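Local coordinates for protein transcriptional regulator (Vibrio virus VP882, PDB 7DWM) that probably binds DNA as a LuxR-family transcriptional regulator and holds the small molecule 3,5-dimethylpyrazin-2-ol in a PAS-fold pocket, at residues E166-F171 with E193-R198; F171-R176 with D213-K218; E197-K202 with R209-M214. One frame throughout, in Å; residues are numbered along the deposited sequence.

Interaction 1 (E166-F171 with E193-R198); sequences ELVLFF and EHAIER
The rings of Phe170 and Phe171 lie on another side of helix 163-172 from Val168, which meets Ala195 and Ile196. Phe170 sets CD1 over one face of the Phe171 ring, 3.9 Å above its plane and displaced toward the rim, while Phe171 CD1 lies in the plane of the Phe170 ring, at its edge. Phe170 also takes part in a cation-pi contact with Arg174, and both rings pack against the second subunit, Phe170 on its Val138 and Phe171 on its Leu143. On the other helix, the guanidinium of Arg198 has His194 O above the centre of one face and reaches back to helix 163-172 in a salt bridge with Glu165.

Between the helices the meeting is aliphatic, and Val168 makes it with both branches. CG1, anti to the backbone N (chi1 169°), reaches CG1 of Ile196 at 3.6 Å, the two side chains crossing at about a right angle. CG2 faces Ala195, which offers just a methyl, with 4.1 Å between Val168 CG2 and Ala195 CB. The nearest CA atoms, those of Val168 and Ile196, are 7.1 Å apart. Val168 goes on to touch Ile192 and Ile199, so a single side chain follows helix 189-203 over about two turns.

In LuxR-type domains the equivalent of helix 189-203 is the DNA-recognition helix. Its buried contact with Val168 is apolar and without direction, so shape fit counts there, while Arg198 and Glu165 add a polar tie between the same helices nearby.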
loop_
_atom_site.group_PDB
_atom_site.type_symbol
_atom_site.label_atom_id
_atom_site.label_comp_id
_atom_site.label_asym_id
_atom_site.label_seq_id
_atom_site.Cartn_x
_atom_site.Cartn_y
_atom_site.Cartn_z
ATOM N N GLU A 166 -18.735 -15.521 6.404
ATOM C CA GLU A 166 -17.696 -14.673 5.829
ATOM C C GLU A 166 -16.772 -14.123 6.909
ATOM O O GLU A 166 -15.549 -14.093 6.730
ATOM C CB GLU A 166 -18.328 -13.541 5.020
ATOM C CG GLU A 166 -18.779 -13.970 3.630
ATOM C CD GLU A 166 -19.082 -12.798 2.717
ATOM O OE1 GLU A 166 -19.460 -11.723 3.230
ATOM O OE2 GLU A 166 -18.945 -12.953 1.485
ATOM N N LEU A 167 -17.336 -13.679 8.036
ATOM C CA LEU A 167 -16.506 -13.189 9.137
ATOM C C LEU A 167 -15.599 -14.295 9.674
ATOM O O LEU A 167 -14.386 -14.101 9.866
ATOM C CB LEU A 167 -17.394 -12.644 10.254
ATOM C CG LEU A 167 -17.471 -11.127 10.433
ATOM C CD1 LEU A 167 -18.246 -10.497 9.292
ATOM C CD2 LEU A 167 -18.115 -10.779 11.763
ATOM N N VAL A 168 -16.189 -15.464 9.939
ATOM C CA VAL A 168 -15.438 -16.593 10.474
ATOM C C VAL A 168 -14.299 -16.966 9.537
ATOM O O VAL A 168 -13.178 -17.227 9.981
ATOM C CB VAL A 168 -16.376 -17.788 10.733
ATOM C CG1 VAL A 168 -15.572 -19.048 11.022
ATOM C CG2 VAL A 168 -17.316 -17.480 11.887
ATOM N N LEU A 169 -14.560 -16.988 8.229
ATOM C CA LEU A 169 -13.511 -17.354 7.282
ATOM C C LEU A 169 -12.441 -16.271 7.182
ATOM O O LEU A 169 -11.249 -16.584 7.073
ATOM C CB LEU A 169 -14.118 -17.641 5.908
ATOM C CG LEU A 169 -13.129 -18.202 4.885
ATOM C CD1 LEU A 169 -12.618 -19.543 5.367
ATOM C CD2 LEU A 169 -13.782 -18.328 3.522
ATOM N N PHE A 170 -12.850 -14.996 7.185
ATOM C CA PHE A 170 -11.890 -13.897 7.213
ATOM C C PHE A 170 -10.892 -14.076 8.345
ATOM O O PHE A 170 -9.681 -13.907 8.159
ATOM C CB PHE A 170 -12.622 -12.556 7.352
ATOM C CG PHE A 170 -11.719 -11.349 7.246
ATOM C CD1 PHE A 170 -11.107 -10.816 8.370
ATOM C CD2 PHE A 170 -11.485 -10.752 6.017
ATOM C CE1 PHE A 170 -10.277 -9.713 8.268
ATOM C CE2 PHE A 170 -10.658 -9.649 5.911
ATOM C CZ PHE A 170 -10.053 -9.130 7.036
ATOM N N PHE A 171 -11.382 -14.428 9.532
ATOM C CA PHE A 171 -10.456 -14.556 10.652
ATOM C C PHE A 171 -9.753 -15.912 10.686
ATOM O O PHE A 171 -8.649 -16.012 11.232
ATOM C CB PHE A 171 -11.177 -14.253 11.961
ATOM C CG PHE A 171 -11.488 -12.794 12.133
ATOM C CD1 PHE A 171 -10.466 -11.858 12.148
ATOM C CD2 PHE A 171 -12.795 -12.353 12.241
ATOM C CE1 PHE A 171 -10.741 -10.510 12.286
ATOM C CE2 PHE A 171 -13.075 -11.008 12.384
ATOM C CZ PHE A 171 -12.047 -10.086 12.406
ATOM N N GLU A 193 -17.608 -23.340 15.870
ATOM C CA GLU A 193 -17.261 -24.630 15.284
ATOM C C GLU A 193 -18.323 -25.090 14.289
ATOM O O GLU A 193 -17.993 -25.628 13.225
ATOM C CB GLU A 193 -17.072 -25.665 16.393
ATOM C CG GLU A 193 -15.932 -26.640 16.156
ATOM C CD GLU A 193 -14.570 -25.989 16.269
ATOM O OE1 GLU A 193 -14.176 -25.616 17.395
ATOM O OE2 GLU A 193 -13.892 -25.853 15.230
ATOM N N HIS A 194 -19.602 -24.889 14.621
ATOM C CA HIS A 194 -20.673 -25.178 13.666
ATOM C C HIS A 194 -20.526 -24.336 12.401
ATOM O O HIS A 194 -20.703 -24.838 11.278
ATOM C CB HIS A 194 -22.034 -24.917 14.314
ATOM C CG HIS A 194 -22.448 -25.958 15.305
ATOM N ND1 HIS A 194 -22.268 -27.308 15.089
ATOM C CD2 HIS A 194 -23.035 -25.847 16.521
ATOM C CE1 HIS A 194 -22.727 -27.982 16.128
ATOM N NE2 HIS A 194 -23.198 -27.120 17.011
ATOM N N ALA A 195 -20.207 -23.049 12.566
ATOM C CA ALA A 195 -20.005 -22.185 11.404
ATOM C C ALA A 195 -18.854 -22.683 10.535
ATOM O O ALA A 195 -18.954 -22.694 9.300
ATOM C CB ALA A 195 -19.755 -20.747 11.853
ATOM N N ILE A 196 -17.749 -23.090 11.165
ATOM C CA ILE A 196 -16.608 -23.615 10.420
ATOM C C ILE A 196 -16.990 -24.892 9.687
ATOM O O ILE A 196 -16.555 -25.129 8.555
ATOM C CB ILE A 196 -15.406 -23.841 11.355
ATOM C CG1 ILE A 196 -14.913 -22.510 11.920
ATOM C CG2 ILE A 196 -14.274 -24.541 10.615
ATOM C CD1 ILE A 196 -13.854 -22.664 12.980
ATOM N N GLU A 197 -17.794 -25.744 10.326
ATOM C CA GLU A 197 -18.246 -26.965 9.667
ATOM C C GLU A 197 -19.047 -26.643 8.411
ATOM O O GLU A 197 -18.838 -27.253 7.353
ATOM C CB GLU A 197 -19.077 -27.805 10.637
ATOM C CG GLU A 197 -19.857 -28.929 9.977
ATOM C CD GLU A 197 -19.040 -30.198 9.830
ATOM O OE1 GLU A 197 -19.566 -31.184 9.272
ATOM O OE2 GLU A 197 -17.872 -30.209 10.274
ATOM N N ARG A 198 -19.943 -25.656 8.499
ATOM C CA ARG A 198 -20.760 -25.334 7.332
ATOM C C ARG A 198 -19.930 -24.677 6.231
ATOM O O ARG A 198 -20.148 -24.942 5.042
ATOM C CB ARG A 198 -21.928 -24.434 7.735
ATOM C CG ARG A 198 -23.118 -25.204 8.281
ATOM C CD ARG A 198 -24.316 -24.303 8.509
ATOM N NE ARG A 198 -24.534 -24.042 9.927
ATOM C CZ ARG A 198 -24.016 -23.010 10.583
ATOM N NH1 ARG A 198 -24.268 -22.855 11.876
ATOM N NH2 ARG A 198 -23.250 -22.131 9.948
#

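Interaction 2 (F171-R176 with D213-K218); sequences FLLRGR and DMAMSK
Leu173 meets Met216 and Ala215 chiefly through one methyl, CD2, which sits 3.7 Å from Met216 CE and 3.8 Å from Ala215 CB. Met216 lies alongside the leucine, the two side chains running past each other in opposite directions, and its sulfur joins the contact with SD 3.9 Å from Leu173 CD2. The bend at chi2 (-62°) swings the thioether toward the leucine, although the CB of Met216 does not itself point there, and it brings CE against both the CB and the carbonyl oxygen of Leu173. Ala215 turns its methyl toward the leucine.

What presents Leu173 is the end of helix 163-172. A Schellman motif closes it, with Gly175 at positive phi as the C-prime residue: Arg176 N bonds to Phe171 O at 3.2 Å, and Gly175 N bonds weakly to Leu172 O. In this four-helix LuxR-type domain, the terminus of the first helix is thereby seated on the last, helix 208-217.

Farther out, Tyr220 touches both Leu173 and Ala215, and Tyr221 packs on Met216. Arg174 binds the carbonyl oxygen of Tyr221 through NH2 and also makes a cation-pi contact with that residue, tying the turn to the chain beyond helix 208-217. Its NE forms a salt bridge with Glu135 of the second subunit, while Asp213 accepts a hydrogen bond from Tyr221 of that same neighbouring subunit.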
loop_
_atom_site.group_PDB
_atom_site.type_symbol
_atom_site.label_atom_id
_atom_site.label_comp_id
_atom_site.label_asym_id
_atom_site.label_seq_id
_atom_site.Cartn_x
_atom_site.Cartn_y
_atom_site.Cartn_z
ATOM N N PHE A 171 -11.382 -14.428 9.532
ATOM C CA PHE A 171 -10.456 -14.556 10.652
ATOM C C PHE A 171 -9.753 -15.912 10.686
ATOM O O PHE A 171 -8.649 -16.012 11.232
ATOM C CB PHE A 171 -11.177 -14.253 11.961
ATOM C CG PHE A 171 -11.488 -12.794 12.133
ATOM C CD1 PHE A 171 -10.466 -11.858 12.148
ATOM C CD2 PHE A 171 -12.795 -12.353 12.241
ATOM C CE1 PHE A 171 -10.741 -10.510 12.286
ATOM C CE2 PHE A 171 -13.075 -11.008 12.384
ATOM C CZ PHE A 171 -12.047 -10.086 12.406
ATOM N N LEU A 172 -10.360 -16.955 10.116
ATOM C CA LEU A 172 -9.675 -18.238 9.985
ATOM C C LEU A 172 -8.448 -18.110 9.093
ATOM O O LEU A 172 -7.357 -18.576 9.442
ATOM C CB LEU A 172 -10.635 -19.288 9.422
ATOM C CG LEU A 172 -11.426 -20.188 10.374
ATOM C CD1 LEU A 172 -11.869 -21.429 9.624
ATOM C CD2 LEU A 172 -10.615 -20.563 11.608
ATOM N N LEU A 173 -8.613 -17.480 7.927
ATOM C CA LEU A 173 -7.504 -17.247 7.008
ATOM C C LEU A 173 -6.436 -16.322 7.578
ATOM O O LEU A 173 -5.382 -16.166 6.953
ATOM C CB LEU A 173 -8.036 -16.665 5.696
ATOM C CG LEU A 173 -8.975 -17.563 4.892
ATOM C CD1 LEU A 173 -9.569 -16.806 3.714
ATOM C CD2 LEU A 173 -8.243 -18.805 4.418
ATOM N N ARG A 174 -6.680 -15.702 8.733
ATOM C CA ARG A 174 -5.759 -14.737 9.319
ATOM C C ARG A 174 -5.173 -15.225 10.643
ATOM O O ARG A 174 -4.831 -14.419 11.513
ATOM C CB ARG A 174 -6.448 -13.385 9.498
ATOM C CG ARG A 174 -6.118 -12.382 8.399
ATOM C CD ARG A 174 -7.343 -11.585 7.965
ATOM N NE ARG A 174 -7.168 -10.998 6.640
ATOM C CZ ARG A 174 -7.812 -11.408 5.552
ATOM N NH1 ARG A 174 -8.683 -12.405 5.634
ATOM N NH2 ARG A 174 -7.589 -10.822 4.383
ATOM N N GLY A 175 -5.066 -16.542 10.811
ATOM C CA GLY A 175 -4.344 -17.132 11.920
ATOM C C GLY A 175 -5.100 -17.264 13.224
ATOM O O GLY A 175 -4.498 -17.681 14.223
ATOM N N ARG A 176 -6.386 -16.930 13.261
ATOM C CA ARG A 176 -7.166 -17.120 14.474
ATOM C C ARG A 176 -7.684 -18.550 14.549
ATOM O O ARG A 176 -7.854 -19.228 13.531
ATOM C CB ARG A 176 -8.343 -16.144 14.532
ATOM C CG ARG A 176 -7.985 -14.697 14.243
ATOM C CD ARG A 176 -6.902 -14.189 15.179
ATOM N NE ARG A 176 -7.097 -12.783 15.526
ATOM C CZ ARG A 176 -6.843 -11.765 14.709
ATOM N NH1 ARG A 176 -6.378 -11.987 13.486
ATOM N NH2 ARG A 176 -7.052 -10.520 15.115
ATOM N N ASP A 213 -6.457 -24.535 2.620
ATOM C CA ASP A 213 -5.799 -24.644 1.320
ATOM C C ASP A 213 -6.743 -24.244 0.189
ATOM O O ASP A 213 -6.380 -23.454 -0.695
ATOM C CB ASP A 213 -5.282 -26.067 1.117
ATOM C CG ASP A 213 -4.014 -26.343 1.900
ATOM O OD1 ASP A 213 -3.233 -25.393 2.129
ATOM O OD2 ASP A 213 -3.803 -27.510 2.289
ATOM N N MET A 214 -7.967 -24.777 0.204
ATOM C CA MET A 214 -8.945 -24.461 -0.831
ATOM C C MET A 214 -9.255 -22.968 -0.861
ATOM O O MET A 214 -9.279 -22.350 -1.931
ATOM C CB MET A 214 -10.223 -25.269 -0.602
ATOM C CG MET A 214 -10.185 -26.677 -1.168
ATOM S SD MET A 214 -11.705 -27.571 -0.801
ATOM C CE MET A 214 -11.182 -29.263 -1.062
ATOM N N ALA A 215 -9.505 -22.373 0.308
ATOM C CA ALA A 215 -9.847 -20.956 0.357
ATOM C C ALA A 215 -8.690 -20.085 -0.112
ATOM O O ALA A 215 -8.898 -19.103 -0.833
ATOM C CB ALA A 215 -10.272 -20.568 1.773
ATOM N N MET A 216 -7.459 -20.418 0.292
ATOM C CA MET A 216 -6.314 -19.632 -0.152
ATOM C C MET A 216 -6.111 -19.753 -1.657
ATOM O O MET A 216 -5.725 -18.780 -2.316
ATOM C CB MET A 216 -5.053 -20.055 0.601
ATOM C CG MET A 216 -5.047 -19.642 2.064
ATOM S SD MET A 216 -5.099 -17.854 2.311
ATOM C CE MET A 216 -4.693 -17.752 4.055
ATOM N N SER A 217 -6.381 -20.930 -2.224
ATOM C CA SER A 217 -6.173 -21.106 -3.656
ATOM C C SER A 217 -7.307 -20.523 -4.491
ATOM O O SER A 217 -7.126 -20.320 -5.698
ATOM C CB SER A 217 -6.005 -22.588 -3.991
ATOM O OG SER A 217 -7.219 -23.145 -4.464
ATOM N N LYS A 218 -8.461 -20.244 -3.885
ATOM C CA LYS A 218 -9.606 -19.702 -4.606
ATOM C C LYS A 218 -9.759 -18.197 -4.428
ATOM O O LYS A 218 -10.817 -17.651 -4.757
ATOM C CB LYS A 218 -10.887 -20.416 -4.171
ATOM C CG LYS A 218 -11.177 -21.688 -4.953
ATOM C CD LYS A 218 -11.917 -22.710 -4.104
ATOM C CE LYS A 218 -12.557 -23.789 -4.965
ATOM N NZ LYS A 218 -13.762 -24.382 -4.316
#

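Interaction 3 (E197-K202 with R209-M214)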
loop_
_atom_site.group_PDB
_atom_site.type_symbol
_atom_site.label_atom_id
_atom_site.label_comp_id
_atom_site.label_asym_id
_atom_site.label_seq_id
_atom_site.Cartn_x
_atom_site.Cartn_y
_atom_site.Cartn_z
ATOM N N GLU A 197 -17.794 -25.744 10.326
ATOM C CA GLU A 197 -18.246 -26.965 9.667
ATOM C C GLU A 197 -19.047 -26.643 8.411
ATOM O O GLU A 197 -18.838 -27.253 7.353
ATOM C CB GLU A 197 -19.077 -27.805 10.637
ATOM C CG GLU A 197 -19.857 -28.929 9.977
ATOM C CD GLU A 197 -19.040 -30.198 9.830
ATOM O OE1 GLU A 197 -19.566 -31.184 9.272
ATOM O OE2 GLU A 197 -17.872 -30.209 10.274
ATOM N N ARG A 198 -19.943 -25.656 8.499
ATOM C CA ARG A 198 -20.760 -25.334 7.332
ATOM C C ARG A 198 -19.930 -24.677 6.231
ATOM O O ARG A 198 -20.148 -24.942 5.042
ATOM C CB ARG A 198 -21.928 -24.434 7.735
ATOM C CG ARG A 198 -23.118 -25.204 8.281
ATOM C CD ARG A 198 -24.316 -24.303 8.509
ATOM N NE ARG A 198 -24.534 -24.042 9.927
ATOM C CZ ARG A 198 -24.016 -23.010 10.583
ATOM N NH1 ARG A 198 -24.268 -22.855 11.876
ATOM N NH2 ARG A 198 -23.250 -22.131 9.948
ATOM N N ILE A 199 -18.938 -23.864 6.605
ATOM C CA ILE A 199 -18.031 -23.293 5.607
ATOM C C ILE A 199 -17.244 -24.394 4.908
ATOM O O ILE A 199 -17.170 -24.449 3.671
ATOM C CB ILE A 199 -17.081 -22.274 6.262
ATOM C CG1 ILE A 199 -17.840 -21.036 6.727
ATOM C CG2 ILE A 199 -15.968 -21.890 5.298
ATOM C CD1 ILE A 199 -17.090 -20.244 7.773
ATOM N N ARG A 200 -16.624 -25.273 5.700
ATOM C CA ARG A 200 -15.884 -26.412 5.172
ATOM C C ARG A 200 -16.716 -27.204 4.172
ATOM O O ARG A 200 -16.253 -27.522 3.071
ATOM C CB ARG A 200 -15.438 -27.303 6.331
ATOM C CG ARG A 200 -14.194 -28.108 6.059
ATOM C CD ARG A 200 -14.137 -29.312 6.978
ATOM N NE ARG A 200 -15.043 -30.371 6.543
ATOM C CZ ARG A 200 -15.926 -30.970 7.335
ATOM N NH1 ARG A 200 -16.025 -30.616 8.609
ATOM N NH2 ARG A 200 -16.711 -31.924 6.852
ATOM N N ASN A 201 -17.956 -27.532 4.543
ATOM C CA ASN A 201 -18.793 -28.326 3.649
ATOM C C ASN A 201 -19.162 -27.548 2.394
ATOM O O ASN A 201 -19.258 -28.129 1.307
ATOM C CB ASN A 201 -20.039 -28.810 4.384
ATOM C CG ASN A 201 -19.776 -30.068 5.186
ATOM O OD1 ASN A 201 -18.827 -30.803 4.906
ATOM N ND2 ASN A 201 -20.608 -30.320 6.188
ATOM N N LYS A 202 -19.376 -26.234 2.518
ATOM C CA LYS A 202 -19.631 -25.431 1.328
ATOM C C LYS A 202 -18.436 -25.441 0.382
ATOM O O LYS A 202 -18.611 -25.403 -0.840
ATOM C CB LYS A 202 -19.995 -24.002 1.728
ATOM C CG LYS A 202 -21.456 -23.842 2.104
ATOM C CD LYS A 202 -21.807 -22.410 2.465
ATOM C CE LYS A 202 -23.218 -22.336 3.023
ATOM N NZ LYS A 202 -23.669 -20.940 3.266
ATOM N N ARG A 209 -7.717 -28.038 7.487
ATOM C CA ARG A 209 -6.504 -27.738 6.733
ATOM C C ARG A 209 -6.788 -27.725 5.235
ATOM O O ARG A 209 -6.295 -26.852 4.505
ATOM C CB ARG A 209 -5.425 -28.767 7.077
ATOM C CG ARG A 209 -4.189 -28.712 6.206
ATOM C CD ARG A 209 -3.478 -30.052 6.171
ATOM N NE ARG A 209 -2.062 -29.905 5.853
ATOM C CZ ARG A 209 -1.083 -30.502 6.526
ATOM N NH1 ARG A 209 0.181 -30.311 6.170
ATOM N NH2 ARG A 209 -1.367 -31.293 7.551
ATOM N N GLU A 210 -7.618 -28.661 4.770
ATOM C CA GLU A 210 -8.065 -28.621 3.383
ATOM C C GLU A 210 -8.897 -27.375 3.113
ATOM O O GLU A 210 -8.844 -26.813 2.015
ATOM C CB GLU A 210 -8.856 -29.881 3.042
ATOM C CG GLU A 210 -8.809 -30.250 1.568
ATOM C CD GLU A 210 -9.551 -31.533 1.267
ATOM O OE1 GLU A 210 -10.164 -32.091 2.199
ATOM O OE2 GLU A 210 -9.523 -31.985 0.103
ATOM N N LEU A 211 -9.675 -26.929 4.104
ATOM C CA LEU A 211 -10.438 -25.693 3.952
ATOM C C LEU A 211 -9.515 -24.499 3.760
ATOM O O LEU A 211 -9.745 -23.658 2.884
ATOM C CB LEU A 211 -11.347 -25.477 5.163
ATOM C CG LEU A 211 -11.952 -24.074 5.288
ATOM C CD1 LEU A 211 -12.826 -23.746 4.084
ATOM C CD2 LEU A 211 -12.739 -23.920 6.583
ATOM N N ILE A 212 -8.474 -24.396 4.590
ATOM C CA ILE A 212 -7.508 -23.310 4.448
ATOM C C ILE A 212 -6.872 -23.346 3.064
ATOM O O ILE A 212 -6.762 -22.318 2.384
ATOM C CB ILE A 212 -6.446 -23.382 5.560
ATOM C CG1 ILE A 212 -7.066 -23.014 6.910
ATOM C CG2 ILE A 212 -5.269 -22.468 5.236
ATOM C CD1 ILE A 212 -7.274 -21.528 7.100
ATOM N N ASP A 213 -6.457 -24.535 2.620
ATOM C CA ASP A 213 -5.799 -24.644 1.320
ATOM C C ASP A 213 -6.743 -24.244 0.189
ATOM O O ASP A 213 -6.380 -23.454 -0.695
ATOM C CB ASP A 213 -5.282 -26.067 1.117
ATOM C CG ASP A 213 -4.014 -26.343 1.900
ATOM O OD1 ASP A 213 -3.233 -25.393 2.129
ATOM O OD2 ASP A 213 -3.803 -27.510 2.289
ATOM N N MET A 214 -7.967 -24.777 0.204
ATOM C CA MET A 214 -8.945 -24.461 -0.831
ATOM C C MET A 214 -9.255 -22.968 -0.861
ATOM O O MET A 214 -9.279 -22.350 -1.931
ATOM C CB MET A 214 -10.223 -25.269 -0.602
ATOM C CG MET A 214 -10.185 -26.677 -1.168
ATOM S SD MET A 214 -11.705 -27.571 -0.801
ATOM C CE MET A 214 -11.182 -29.263 -1.062
#
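Leu211 points its side chain at helix 189-203 and divides it between Ile199 and Arg200. With CG anti to its backbone N (chi1 166°), the leucine extends its two methyls to the CG2 branch of Ile199: CD1 of Leu211 lies 3.8 Å from that CG2 and CD2 of Leu211 lies 4.0 Å from it. Nearer the backbone, CB of Leu211 rests 4.0 Å from CG of Arg200, so the arginine contributes the aliphatic root of its chain.

Beyond that root Arg200 turns away. It runs extended through chi2, then bends at chi3 (77°), which carries the guanidinium off Leu211 and back along its own helix. There NH1 forms a salt bridge with Glu197 OE2, the exact geometry of which is uncertain, and NE binds the carbonyl oxygen of Ala205 in the turn between the helices. Glu197 may also be steadied by a weak bond from Asn201 ND2. One arginine thus offers hydrocarbon to the buried leucine and carries its charge away from the leucine to polar partners.

The interface is tight at this level, with Arg200 CA and Leu211 CA 5.6 Å apart. Leu211 continues inward onto Phe203 and Leu172, and Glu210 OE1 accepts the backbone N-H of Gly206. Such packing of the third helix, probably the DNA-recognition helix, against the fourth is typical of the four-helix LuxR-type helix-turn-helix domain.

All three contacts are largely buried and apolar, and together they join three helices of the LuxR-type domain. Interaction 1 pairs helix 163-172 with helix 189-203, interaction 3 pairs helix 189-203 with helix 208-217, and interaction 2 completes the triangle. Their centres lie only 9 to 10 Å apart. Leu172, in a segment of interaction 2, touches Ile196 and Leu211, while Ile199 links interaction 3 to Val168 and Leu169 of interaction 1. Chemistry shifts with position. Interaction 1 is wholly buried, all branched hydrocarbon and methyl; interactions 2 and 3 each include a partly exposed residue, Met216 adding a thioether at a helix end and Arg200 its aliphatic stem. The second subunit lies within reach of all three.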